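Local coordinates for protein OBCA, Oxalate Biosynthetic Component A (Burkholderia glumae, PDB 4NNC) that belongs by family to the TIM-barrel clan, takes its name from a bacterial oxalate biosynthetic system, and holds a cobalt ion in this model, at residues 271-276 and 306-311; 225-230 and 255-260; 6-11 and 511-516. One frame throughout, in Å; residues are numbered along the deposited sequence.

Interaction 1: 271-276 and 306-311; sequences AAILNL and PEVASL. With 2KQ ((3S)-3-[2-[3-[[(2R)-4-[[[(2R,3S,4R,5R)-5-(6-aminopurin-9-yl)-4-oxidanyl-3-phosphonooxy-oxolan-2-yl]methoxy-oxidanyl-phosphoryl]oxy-oxidanyl-phosphoryl]oxy-3,3-dimethyl-2-oxidanyl-butanoyl]amino]propanoylamino]ethylsulfanyl]-3-oxidanyl-butanoic acid), chain D.
E307 reaches across to three consecutive residues of 271-276, a worked example of how a side chain can prolong a parallel beta ladder past the end of its strand. Its CB rests 3.8 Å from I273 CG2. The chain then bends (chi2 78°) and turns the carboxylate back along the neighbouring strand. CD comes within 3.8 Å of A272 O, and OE1 accepts the amide of L274, with L274 N 3.1 Å from E307 OE1 and the proton arriving from above the carboxylate plane. OE2 forms salt bridges with K266 of helix 255-268 and R520 of helix 516-523, and K266 also bonds A272 O, so that one ammonium serves both oxygens.

From here the backbones take over. V308 grips either neighbour of N275: V308 N donates to L274 O, and V308 O accepts L276 N at 2.9 Å. One step on, S310 N donates to L276 O. On one face of the sheet the carboxamide of N275 lies against V308, with N275 CG 3.6 Å from V308 CG1. Its rotation is fixed by H224, which bonds OD1, and E346, which bonds ND2. On the other face L276 CD2 meets P306 CG at 3.6 Å, the two side chains crossing at about a right angle. At the far end S310 OG donates to O55 of the ligand 2KQ at 2.7 Å.

The two strands belong to a beta-alpha-beta unit of the barrel. A buried carboxylate at one end, shared between an amide and two cations, is probably held ionised, whereas at the other end the same pair of strands offers a neutral hydroxyl to the ligand's carboxylate.

Interaction 2: 225-230 and 255-260; sequences LHTRDL and LDDYDA. With CO (cobalt (II) ion), chain B; OXL (oxalate ion), chain C; 2KQ ((3S)-3-[2-[3-[[(2R)-4-[[[(2R,3S,4R,5R)-5-(6-aminopurin-9-yl)-4-oxidanyl-3-phosphonooxy-oxolan-2-yl]methoxy-oxidanyl-phosphoryl]oxy-oxidanyl-phosphoryl]oxy-3,3-dimethyl-2-oxidanyl-butanoyl]amino]propanoylamino]ethylsulfanyl]-3-oxidanyl-butanoic acid), chain D.
A barrel strand, 222-229, and the next helix in the chain, 255-268, meet here where T227 lies over Y258. The methyl CG2 of T227 sits 3.8 Å from the centroid of the Y258 ring, 16° off its normal, a CH-pi contact over one face and displaced toward the rim. The torsion of T227 (chi1 47°) sends this methyl to the helix and gives OG1 to partners outside the two segments, Q252 O and V254 N. The same methyl touches D257 CB at 3.7 Å. At the ring's edge L225 CB approaches, 4.1 Å from Y258 CE1, and the phenol oxygen Y258 OH comes to 3.1 Å from L225 O.

Helix 255-268 is part of the crossover that carries the chain, with short strands intervening, from strand 222-229 to its parallel neighbour 273-276, and the Y258 ring reaches from the helix to the strand. The side chain of H226 leaves the backbone away from the helix, and its imidazole reaches the metal site. H226 NE2 binds the cobalt ion at 2.0 Å, while H224, E475 and the ligand 2KQ also bind the metal. N251 takes the other ring nitrogen, ND1, and so fixes the rotation of the imidazole; oxalate lies at the ring's edge. Farther along, a water accepts from R228 N and lies 2.8 Å from D257 OD2, one of several acceptors competing for its protons.

Interaction 3: 6-11 and 511-516; sequences LYITAA and ATILTA
The aromatic ring of Y7 turns away from the neighbouring strand, leaving Y7 CB 4.3 Å from L514 CB. With chi1 at 66° the ring swings off the strand toward F523 of helix 516-523, where the two rings meet edge-to-face. Its hydroxyl makes a weak hydrogen bond with S447 OG.

What joins 6-11 to 511-516 is chiefly backbone. L6 pairs with I513 in a parallel bridge: L6 N donates to T512 O, and L514 N donates to L6 O at 2.8 Å in a nearly straight bond (170° at the proton). The strands then part, and a water spans the gap, accepting from I8 N at 2.8 Å and donating to L514 O at 2.7 Å. Two direct bonds and then a water-mediated one mark where the short strand 512-513 stops pairing.

Apolar contacts flank the bridge without packing tightly. I8 CD1 reaches I513 CG2 at 4.2 Å, and the L6 methyl CD2 lies 4.3 Å from A511 CB.

Strand 5-10 lies between 222-229 and 469-472 in the barrel sheet, and 512-513 joins it near its N-terminal end. Helix 495-507 packs on I8 through V502 and R503 and on I513 through L506, while T515, at the N-cap, starts helix 516-523.

Interactions 1 and 3 are both parallel strand pairings, yet the first is wholly buried and ends at the ligand, whereas the third lies partly at the surface and is extended by a bridging water. Interaction 2, also buried, is of another kind: strand against helix, with a methyl over a ring and a bridging water where the others have backbone bonds, and a metal-binding histidine on the strand's other side. Interactions 1 and 2 share a neighbourhood, for strands 222-229 and 273-276 adjoin, L225 N lies 2.8 Å from N275 O, and L276 packs on Y258. Interaction 3 touches interaction 1 where I273 meets A516, but does not touch interaction 2. All three reach one sheet.

Interaction 1: 271-276 and 306-311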
loop_
_atom_site.group_PDB
_atom_site.type_symbol
_atom_site.label_atom_id
_atom_site.label_comp_id
_atom_site.label_asym_id
_atom_site.label_seq_id
_atom_site.Cartn_x
_atom_site.Cartn_y
_atom_site.Cartn_z
ATOM N N ALA A 271 22.580 1.344 -9.550
ATOM C CA ALA A 271 22.162 2.735 -9.358
ATOM C C ALA A 271 21.110 2.900 -8.252
ATOM O O ALA A 271 20.903 4.004 -7.764
ATOM C CB ALA A 271 21.633 3.334 -10.666
ATOM N N ALA A 272 20.430 1.814 -7.892
ATOM C CA ALA A 272 19.300 1.865 -6.951
ATOM C C ALA A 272 19.587 2.669 -5.681
ATOM O O ALA A 272 20.587 2.443 -4.997
ATOM C CB ALA A 272 18.860 0.462 -6.584
ATOM N N ILE A 273 18.712 3.625 -5.390
ATOM C CA ILE A 273 18.773 4.382 -4.152
ATOM C C ILE A 273 17.766 3.705 -3.232
ATOM O O ILE A 273 16.534 3.856 -3.392
ATOM C CB ILE A 273 18.410 5.863 -4.371
ATOM C CG1 ILE A 273 19.354 6.484 -5.418
ATOM C CG2 ILE A 273 18.476 6.628 -3.047
ATOM C CD1 ILE A 273 18.948 7.876 -5.922
ATOM N N LEU A 274 18.291 2.902 -2.310
ATOM C CA LEU A 274 17.452 2.166 -1.379
ATOM C C LEU A 274 17.114 3.078 -0.188
ATOM O O LEU A 274 17.969 3.832 0.310
ATOM C CB LEU A 274 18.139 0.858 -0.947
ATOM C CG LEU A 274 18.367 -0.153 -2.092
ATOM C CD1 LEU A 274 18.832 -1.531 -1.622
ATOM C CD2 LEU A 274 17.105 -0.305 -2.920
ATOM N N ASN A 275 15.852 3.028 0.229
ATOM C CA ASN A 275 15.341 3.847 1.316
ATOM C C ASN A 275 14.669 2.854 2.263
ATOM O O ASN A 275 13.570 2.363 1.991
ATOM C CB ASN A 275 14.355 4.887 0.748
ATOM C CG ASN A 275 13.550 5.627 1.830
ATOM O OD1 ASN A 275 13.417 5.162 2.973
ATOM N ND2 ASN A 275 12.976 6.774 1.449
ATOM N N LEU A 276 15.330 2.541 3.369
ATOM C CA LEU A 276 14.850 1.457 4.218
ATOM C C LEU A 276 13.944 1.981 5.319
ATOM O O LEU A 276 14.305 2.929 6.023
ATOM C CB LEU A 276 16.021 0.686 4.825
ATOM C CG LEU A 276 16.485 -0.548 4.041
ATOM C CD1 LEU A 276 16.531 -0.307 2.529
ATOM C CD2 LEU A 276 17.829 -1.064 4.562
ATOM N N PRO A 306 22.888 1.547 3.264
ATOM C CA PRO A 306 21.777 1.995 2.411
ATOM C C PRO A 306 21.827 3.517 2.270
ATOM O O PRO A 306 22.232 4.209 3.219
ATOM C CB PRO A 306 20.536 1.588 3.207
ATOM C CG PRO A 306 21.009 0.474 4.140
ATOM C CD PRO A 306 22.423 0.854 4.483
ATOM N N GLU A 307 21.447 4.032 1.106
ATOM C CA GLU A 307 21.564 5.465 0.862
ATOM C C GLU A 307 20.679 6.268 1.810
ATOM O O GLU A 307 21.114 7.281 2.361
ATOM C CB GLU A 307 21.198 5.807 -0.592
ATOM C CG GLU A 307 22.243 5.413 -1.637
ATOM C CD GLU A 307 22.229 3.933 -1.972
ATOM O OE1 GLU A 307 21.285 3.206 -1.550
ATOM O OE2 GLU A 307 23.173 3.497 -2.664
ATOM N N VAL A 308 19.437 5.806 1.978
ATOM C CA VAL A 308 18.398 6.540 2.709
ATOM C C VAL A 308 17.679 5.634 3.734
ATOM O O VAL A 308 17.588 4.412 3.544
ATOM C CB VAL A 308 17.382 7.187 1.704
ATOM C CG1 VAL A 308 16.246 7.929 2.419
ATOM C CG2 VAL A 308 18.099 8.157 0.768
ATOM N N ALA A 309 17.206 6.226 4.834
ATOM C CA ALA A 309 16.334 5.528 5.770
ATOM C C ALA A 309 15.302 6.491 6.381
ATOM O O ALA A 309 15.585 7.666 6.618
ATOM C CB ALA A 309 17.142 4.851 6.852
ATOM N N SER A 310 14.109 5.984 6.657
ATOM C CA SER A 310 13.067 6.836 7.207
ATOM C C SER A 310 13.398 7.253 8.629
ATOM O O SER A 310 14.035 6.507 9.392
ATOM C CB SER A 310 11.678 6.170 7.128
ATOM O OG SER A 310 11.591 5.008 7.930
ATOM N N LEU A 311 12.981 8.467 8.967
ATOM C CA LEU A 311 13.174 9.004 10.298
ATOM C C LEU A 311 12.005 9.943 10.626
ATOM O O LEU A 311 11.734 10.899 9.891
ATOM C CB LEU A 311 14.527 9.729 10.402
ATOM C CG LEU A 311 14.964 10.153 11.818
ATOM C CD1 LEU A 311 16.484 10.133 11.977
ATOM C CD2 LEU A 311 14.419 11.531 12.171
HETATM C C01 2KQ D . -4.137 -0.334 3.113
HETATM C C02 2KQ D . -4.122 0.466 1.801
HETATM C C03 2KQ D . -2.662 0.393 1.131
HETATM C C04 2KQ D . -5.186 -0.128 0.869
HETATM O O05 2KQ D . -5.187 0.615 -0.328
HETATM P P06 2KQ D . -6.498 0.696 -1.230
HETATM O O07 2KQ D . -6.084 1.028 -2.653
HETATM O O08 2KQ D . -7.231 -0.635 -1.236
HETATM O O09 2KQ D . -7.418 1.864 -0.663
HETATM P P10 2KQ D . -8.565 1.760 0.456
HETATM O O11 2KQ D . -8.943 3.136 0.929
HETATM O O12 2KQ D . -8.040 0.981 1.638
HETATM O O13 2KQ D . -9.859 1.022 -0.145
HETATM C C14 2KQ D . -10.969 0.720 0.715
HETATM C C15 2KQ D . -12.160 0.390 -0.080
HETATM O O16 2KQ D . -12.384 1.390 -1.155
HETATM C C17 2KQ D . -12.252 0.717 -2.416
HETATM N N18 2KQ D . -11.510 1.563 -3.285
HETATM C C19 2KQ D . -10.178 1.745 -3.310
HETATM N N20 2KQ D . -9.870 2.645 -4.271
HETATM C C21 2KQ D . -11.022 3.052 -4.869
HETATM C C22 2KQ D . -11.333 3.951 -5.909
HETATM N N23 2KQ D . -10.284 4.694 -6.595
HETATM N N24 2KQ D . -12.622 4.116 -6.257
HETATM C C25 2KQ D . -13.604 3.439 -5.612
HETATM N N26 2KQ D . -13.343 2.569 -4.625
HETATM C C27 2KQ D . -12.055 2.368 -4.241
HETATM C C28 2KQ D . -11.607 -0.580 -2.150
HETATM O O29 2KQ D . -12.071 -1.591 -3.046
HETATM C C30 2KQ D . -12.025 -0.924 -0.781
HETATM O O31 2KQ D . -13.300 -1.599 -0.820
HETATM P P32 2KQ D . -14.077 -1.980 0.573
HETATM O O33 2KQ D . -14.512 -0.714 1.326
HETATM O O34 2KQ D . -15.290 -2.839 0.276
HETATM O O35 2KQ D . -13.128 -2.763 1.442
HETATM C C36 2KQ D . -4.586 1.930 2.096
HETATM O O37 2KQ D . -5.843 1.889 2.627
HETATM C C38 2KQ D . -3.690 2.720 3.066
HETATM O O39 2KQ D . -3.652 2.488 4.269
HETATM N N40 2KQ D . -2.897 3.817 2.530
HETATM C C41 2KQ D . -2.107 4.555 3.458
HETATM C C42 2KQ D . -0.689 4.000 3.527
HETATM C C43 2KQ D . 0.239 4.767 4.495
HETATM O O44 2KQ D . -0.090 4.992 5.662
HETATM N N45 2KQ D . 1.499 5.240 3.989
HETATM C C46 2KQ D . 2.340 5.952 4.904
HETATM C C47 2KQ D . 3.718 5.329 4.940
HETATM S S48 2KQ D . 4.897 6.376 5.781
HETATM C C49 2KQ D . 6.534 5.710 5.559
HETATM C C50 2KQ D . 7.200 6.617 4.666
HETATM O O51 2KQ D . 6.491 4.446 4.928
HETATM C C52 2KQ D . 7.338 5.739 6.896
HETATM C C53 2KQ D . 8.220 4.576 7.235
HETATM O O54 2KQ D . 8.290 3.561 6.480
HETATM O O55 2KQ D . 8.900 4.634 8.293
#

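Interaction 2: 225-230 and 255-260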
loop_
_atom_site.group_PDB
_atom_site.type_symbol
_atom_site.label_atom_id
_atom_site.label_comp_id
_atom_site.label_asym_id
_atom_site.label_seq_id
_atom_site.Cartn_x
_atom_site.Cartn_y
_atom_site.Cartn_z
ATOM N N LEU A 225 11.621 0.614 1.049
ATOM C CA LEU A 225 11.376 -0.800 1.355
ATOM C C LEU A 225 10.897 -1.094 2.779
ATOM O O LEU A 225 11.324 -0.436 3.743
ATOM C CB LEU A 225 12.642 -1.620 1.105
ATOM C CG LEU A 225 13.155 -1.655 -0.332
ATOM C CD1 LEU A 225 14.428 -2.500 -0.437
ATOM C CD2 LEU A 225 12.060 -2.160 -1.276
ATOM N N HIS A 226 10.023 -2.102 2.888
ATOM C CA HIS A 226 9.696 -2.756 4.151
ATOM C C HIS A 226 9.956 -4.244 3.980
ATOM O O HIS A 226 9.946 -4.756 2.850
ATOM C CB HIS A 226 8.210 -2.624 4.464
ATOM C CG HIS A 226 7.786 -1.256 4.891
ATOM N ND1 HIS A 226 7.121 -1.032 6.076
ATOM C CD2 HIS A 226 7.903 -0.051 4.287
ATOM C CE1 HIS A 226 6.859 0.262 6.189
ATOM N NE2 HIS A 226 7.320 0.875 5.117
ATOM N N THR A 227 10.142 -4.950 5.093
ATOM C CA THR A 227 10.088 -6.410 5.079
ATOM C C THR A 227 8.913 -6.922 5.924
ATOM O O THR A 227 8.366 -6.175 6.740
ATOM C CB THR A 227 11.402 -7.045 5.566
ATOM O OG1 THR A 227 11.843 -6.397 6.777
ATOM C CG2 THR A 227 12.463 -6.912 4.494
ATOM N N ARG A 228 8.533 -8.188 5.719
ATOM C CA ARG A 228 7.436 -8.814 6.457
ATOM C C ARG A 228 7.906 -10.105 7.139
ATOM O O ARG A 228 8.719 -10.860 6.588
ATOM C CB ARG A 228 6.260 -9.126 5.522
ATOM C CG ARG A 228 5.712 -7.919 4.783
ATOM C CD ARG A 228 5.067 -6.930 5.752
ATOM N NE ARG A 228 4.412 -5.854 5.015
ATOM C CZ ARG A 228 3.162 -5.907 4.562
ATOM N NH1 ARG A 228 2.410 -6.988 4.790
ATOM N NH2 ARG A 228 2.664 -4.873 3.883
ATOM N N ASP A 229 7.394 -10.341 8.341
ATOM C CA ASP A 229 7.630 -11.587 9.065
ATOM C C ASP A 229 6.629 -12.634 8.568
ATOM O O ASP A 229 5.422 -12.485 8.755
ATOM C CB ASP A 229 7.453 -11.318 10.565
ATOM C CG ASP A 229 7.503 -12.580 11.426
ATOM O OD1 ASP A 229 7.962 -13.654 10.969
ATOM O OD2 ASP A 229 7.080 -12.480 12.598
ATOM N N LEU A 230 7.122 -13.688 7.925
ATOM C CA LEU A 230 6.240 -14.716 7.384
ATOM C C LEU A 230 6.296 -16.026 8.179
ATOM O O LEU A 230 5.887 -17.069 7.682
ATOM C CB LEU A 230 6.580 -14.996 5.914
ATOM C CG LEU A 230 6.549 -13.829 4.917
ATOM C CD1 LEU A 230 6.843 -14.328 3.519
ATOM C CD2 LEU A 230 5.208 -13.116 4.948
ATOM N N LEU A 255 16.311 -8.902 9.354
ATOM C CA LEU A 255 17.696 -8.666 8.935
ATOM C C LEU A 255 18.127 -9.618 7.823
ATOM O O LEU A 255 18.752 -9.188 6.854
ATOM C CB LEU A 255 18.660 -8.718 10.132
ATOM C CG LEU A 255 18.336 -7.731 11.256
ATOM C CD1 LEU A 255 19.433 -7.722 12.327
ATOM C CD2 LEU A 255 18.109 -6.319 10.709
ATOM N N ASP A 256 17.770 -10.899 7.946
ATOM C CA ASP A 256 18.161 -11.884 6.934
ATOM C C ASP A 256 17.582 -11.525 5.567
ATOM O O ASP A 256 18.194 -11.807 4.536
ATOM C CB ASP A 256 17.704 -13.299 7.326
ATOM C CG ASP A 256 18.471 -13.866 8.524
ATOM O OD1 ASP A 256 19.536 -13.317 8.877
ATOM O OD2 ASP A 256 17.997 -14.865 9.114
ATOM N N ASP A 257 16.392 -10.927 5.557
ATOM C CA ASP A 257 15.717 -10.595 4.303
ATOM C C ASP A 257 16.481 -9.475 3.616
ATOM O O ASP A 257 16.703 -9.502 2.398
ATOM C CB ASP A 257 14.273 -10.157 4.565
ATOM C CG ASP A 257 13.322 -11.329 4.736
ATOM O OD1 ASP A 257 13.794 -12.481 4.856
ATOM O OD2 ASP A 257 12.094 -11.098 4.741
ATOM N N TYR A 258 16.910 -8.498 4.409
ATOM C CA TYR A 258 17.684 -7.388 3.864
ATOM C C TYR A 258 19.090 -7.822 3.409
ATOM O O TYR A 258 19.582 -7.342 2.379
ATOM C CB TYR A 258 17.735 -6.209 4.853
ATOM C CG TYR A 258 16.506 -5.307 4.804
ATOM C CD1 TYR A 258 16.130 -4.686 3.622
ATOM C CD2 TYR A 258 15.739 -5.063 5.946
ATOM C CE1 TYR A 258 15.029 -3.866 3.559
ATOM C CE2 TYR A 258 14.630 -4.232 5.897
ATOM C CZ TYR A 258 14.282 -3.637 4.695
ATOM O OH TYR A 258 13.189 -2.807 4.605
ATOM N N ASP A 259 19.732 -8.718 4.166
ATOM C CA ASP A 259 21.030 -9.283 3.759
ATOM C C ASP A 259 20.937 -9.926 2.384
ATOM O O ASP A 259 21.924 -9.992 1.664
ATOM C CB ASP A 259 21.523 -10.344 4.751
ATOM C CG ASP A 259 21.886 -9.766 6.105
ATOM O OD1 ASP A 259 22.037 -8.523 6.219
ATOM O OD2 ASP A 259 22.025 -10.566 7.059
ATOM N N ALA A 260 19.748 -10.419 2.035
ATOM C CA ALA A 260 19.504 -10.938 0.690
ATOM C C ALA A 260 19.121 -9.826 -0.300
ATOM O O ALA A 260 19.763 -9.673 -1.344
ATOM C CB ALA A 260 18.431 -12.045 0.709
HETATM CO CO CO B . 7.083 2.851 4.739
HETATM C C1 OXL C . 4.629 3.122 8.890
HETATM C C2 OXL C . 4.218 3.404 7.503
HETATM O O1 OXL C . 4.790 4.061 9.716
HETATM O O2 OXL C . 3.089 3.926 7.274
HETATM O O3 OXL C . 4.828 1.919 9.197
HETATM O O4 OXL C . 5.015 3.081 6.568
HETATM C C01 2KQ D . -4.137 -0.334 3.113
HETATM C C02 2KQ D . -4.122 0.466 1.801
HETATM C C03 2KQ D . -2.662 0.393 1.131
HETATM C C04 2KQ D . -5.186 -0.128 0.869
HETATM O O05 2KQ D . -5.187 0.615 -0.328
HETATM P P06 2KQ D . -6.498 0.696 -1.230
HETATM O O07 2KQ D . -6.084 1.028 -2.653
HETATM O O08 2KQ D . -7.231 -0.635 -1.236
HETATM O O09 2KQ D . -7.418 1.864 -0.663
HETATM P P10 2KQ D . -8.565 1.760 0.456
HETATM O O11 2KQ D . -8.943 3.136 0.929
HETATM O O12 2KQ D . -8.040 0.981 1.638
HETATM O O13 2KQ D . -9.859 1.022 -0.145
HETATM C C14 2KQ D . -10.969 0.720 0.715
HETATM C C15 2KQ D . -12.160 0.390 -0.080
HETATM O O16 2KQ D . -12.384 1.390 -1.155
HETATM C C17 2KQ D . -12.252 0.717 -2.416
HETATM N N18 2KQ D . -11.510 1.563 -3.285
HETATM C C19 2KQ D . -10.178 1.745 -3.310
HETATM N N20 2KQ D . -9.870 2.645 -4.271
HETATM C C21 2KQ D . -11.022 3.052 -4.869
HETATM C C22 2KQ D . -11.333 3.951 -5.909
HETATM N N23 2KQ D . -10.284 4.694 -6.595
HETATM N N24 2KQ D . -12.622 4.116 -6.257
HETATM C C25 2KQ D . -13.604 3.439 -5.612
HETATM N N26 2KQ D . -13.343 2.569 -4.625
HETATM C C27 2KQ D . -12.055 2.368 -4.241
HETATM C C28 2KQ D . -11.607 -0.580 -2.150
HETATM O O29 2KQ D . -12.071 -1.591 -3.046
HETATM C C30 2KQ D . -12.025 -0.924 -0.781
HETATM O O31 2KQ D . -13.300 -1.599 -0.820
HETATM P P32 2KQ D . -14.077 -1.980 0.573
HETATM O O33 2KQ D . -14.512 -0.714 1.326
HETATM O O34 2KQ D . -15.290 -2.839 0.276
HETATM O O35 2KQ D . -13.128 -2.763 1.442
HETATM C C36 2KQ D . -4.586 1.930 2.096
HETATM O O37 2KQ D . -5.843 1.889 2.627
HETATM C C38 2KQ D . -3.690 2.720 3.066
HETATM O O39 2KQ D . -3.652 2.488 4.269
HETATM N N40 2KQ D . -2.897 3.817 2.530
HETATM C C41 2KQ D . -2.107 4.555 3.458
HETATM C C42 2KQ D . -0.689 4.000 3.527
HETATM C C43 2KQ D . 0.239 4.767 4.495
HETATM O O44 2KQ D . -0.090 4.992 5.662
HETATM N N45 2KQ D . 1.499 5.240 3.989
HETATM C C46 2KQ D . 2.340 5.952 4.904
HETATM C C47 2KQ D . 3.718 5.329 4.940
HETATM S S48 2KQ D . 4.897 6.376 5.781
HETATM C C49 2KQ D . 6.534 5.710 5.559
HETATM C C50 2KQ D . 7.200 6.617 4.666
HETATM O O51 2KQ D . 6.491 4.446 4.928
HETATM C C52 2KQ D . 7.338 5.739 6.896
HETATM C C53 2KQ D . 8.220 4.576 7.235
HETATM O O54 2KQ D . 8.290 3.561 6.480
HETATM O O55 2KQ D . 8.900 4.634 8.293
HETATM O O HOH W 1 10.045 -9.499 3.767
#

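Interaction 3: 6-11 and 511-516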
loop_
_atom_site.group_PDB
_atom_site.type_symbol
_atom_site.label_atom_id
_atom_site.label_comp_id
_atom_site.label_asym_id
_atom_site.label_seq_id
_atom_site.Cartn_x
_atom_site.Cartn_y
_atom_site.Cartn_z
ATOM N N LEU A 6 11.228 16.398 -11.356
ATOM C CA LEU A 6 10.720 15.614 -10.231
ATOM C C LEU A 6 11.433 14.264 -10.199
ATOM O O LEU A 6 11.879 13.769 -11.239
ATOM C CB LEU A 6 9.215 15.355 -10.390
ATOM C CG LEU A 6 8.095 16.386 -10.168
ATOM C CD1 LEU A 6 7.770 16.546 -8.693
ATOM C CD2 LEU A 6 8.376 17.727 -10.807
ATOM N N TYR A 7 11.542 13.664 -9.014
ATOM C CA TYR A 7 11.969 12.266 -8.927
ATOM C C TYR A 7 10.854 11.419 -8.322
ATOM O O TYR A 7 10.143 11.869 -7.432
ATOM C CB TYR A 7 13.281 12.107 -8.147
ATOM C CG TYR A 7 13.215 12.465 -6.673
ATOM C CD1 TYR A 7 13.028 11.479 -5.707
ATOM C CD2 TYR A 7 13.371 13.783 -6.246
ATOM C CE1 TYR A 7 12.977 11.799 -4.355
ATOM C CE2 TYR A 7 13.321 14.112 -4.902
ATOM C CZ TYR A 7 13.126 13.114 -3.959
ATOM O OH TYR A 7 13.067 13.435 -2.616
ATOM N N ILE A 8 10.680 10.200 -8.825
ATOM C CA ILE A 8 9.625 9.332 -8.327
ATOM C C ILE A 8 10.182 8.321 -7.314
ATOM O O ILE A 8 11.221 7.689 -7.546
ATOM C CB ILE A 8 8.936 8.584 -9.477
ATOM C CG1 ILE A 8 8.174 9.562 -10.372
ATOM C CG2 ILE A 8 7.996 7.510 -8.939
ATOM C CD1 ILE A 8 7.927 9.033 -11.771
ATOM N N THR A 9 9.492 8.181 -6.185
ATOM C CA THR A 9 9.812 7.128 -5.227
ATOM C C THR A 9 8.812 5.996 -5.407
ATOM O O THR A 9 7.606 6.238 -5.522
ATOM C CB THR A 9 9.778 7.645 -3.776
ATOM O OG1 THR A 9 10.918 8.487 -3.554
ATOM C CG2 THR A 9 9.803 6.482 -2.774
ATOM N N ALA A 10 9.319 4.767 -5.464
ATOM C CA ALA A 10 8.467 3.583 -5.461
ATOM C C ALA A 10 8.441 2.979 -4.042
ATOM O O ALA A 10 9.492 2.801 -3.424
ATOM C CB ALA A 10 8.982 2.558 -6.461
ATOM N N ALA A 11 7.246 2.667 -3.538
ATOM C CA ALA A 11 7.090 2.012 -2.238
ATOM C C ALA A 11 6.278 0.735 -2.405
ATOM O O ALA A 11 5.047 0.760 -2.274
ATOM C CB ALA A 11 6.408 2.950 -1.241
ATOM N N ALA A 511 6.749 18.223 -17.226
ATOM C CA ALA A 511 7.755 17.988 -16.194
ATOM C C ALA A 511 8.873 17.072 -16.686
ATOM O O ALA A 511 8.662 16.241 -17.562
ATOM C CB ALA A 511 7.103 17.398 -14.947
ATOM N N THR A 512 10.058 17.221 -16.101
ATOM C CA THR A 512 11.193 16.330 -16.356
ATOM C C THR A 512 11.351 15.322 -15.199
ATOM O O THR A 512 11.245 15.694 -14.028
ATOM C CB THR A 512 12.496 17.141 -16.490
ATOM O OG1 THR A 512 12.401 18.015 -17.622
ATOM C CG2 THR A 512 13.694 16.224 -16.677
ATOM N N ILE A 513 11.590 14.055 -15.529
ATOM C CA ILE A 513 11.764 13.006 -14.523
ATOM C C ILE A 513 13.247 12.707 -14.334
ATOM O O ILE A 513 13.924 12.335 -15.292
ATOM C CB ILE A 513 11.081 11.701 -14.964
ATOM C CG1 ILE A 513 9.625 11.958 -15.346
ATOM C CG2 ILE A 513 11.185 10.635 -13.875
ATOM C CD1 ILE A 513 8.822 12.619 -14.259
ATOM N N LEU A 514 13.754 12.860 -13.111
ATOM C CA LEU A 514 15.142 12.526 -12.816
ATOM C C LEU A 514 15.334 11.009 -12.649
ATOM O O LEU A 514 14.442 10.303 -12.179
ATOM C CB LEU A 514 15.623 13.253 -11.561
ATOM C CG LEU A 514 15.626 14.787 -11.572
ATOM C CD1 LEU A 514 16.066 15.332 -10.215
ATOM C CD2 LEU A 514 16.527 15.334 -12.685
ATOM N N THR A 515 16.505 10.519 -13.046
ATOM C CA THR A 515 16.852 9.115 -12.897
ATOM C C THR A 515 17.599 8.927 -11.589
ATOM O O THR A 515 17.969 9.900 -10.918
ATOM C CB THR A 515 17.800 8.667 -14.003
ATOM O OG1 THR A 515 19.080 9.256 -13.770
ATOM C CG2 THR A 515 17.280 9.114 -15.370
ATOM N N ALA A 516 17.855 7.672 -11.242
ATOM C CA ALA A 516 18.531 7.382 -9.992
ATOM C C ALA A 516 19.939 8.000 -9.928
ATOM O O ALA A 516 20.346 8.524 -8.878
ATOM C CB ALA A 516 18.563 5.878 -9.742
HETATM O O HOH W 2 12.322 9.209 -10.930
#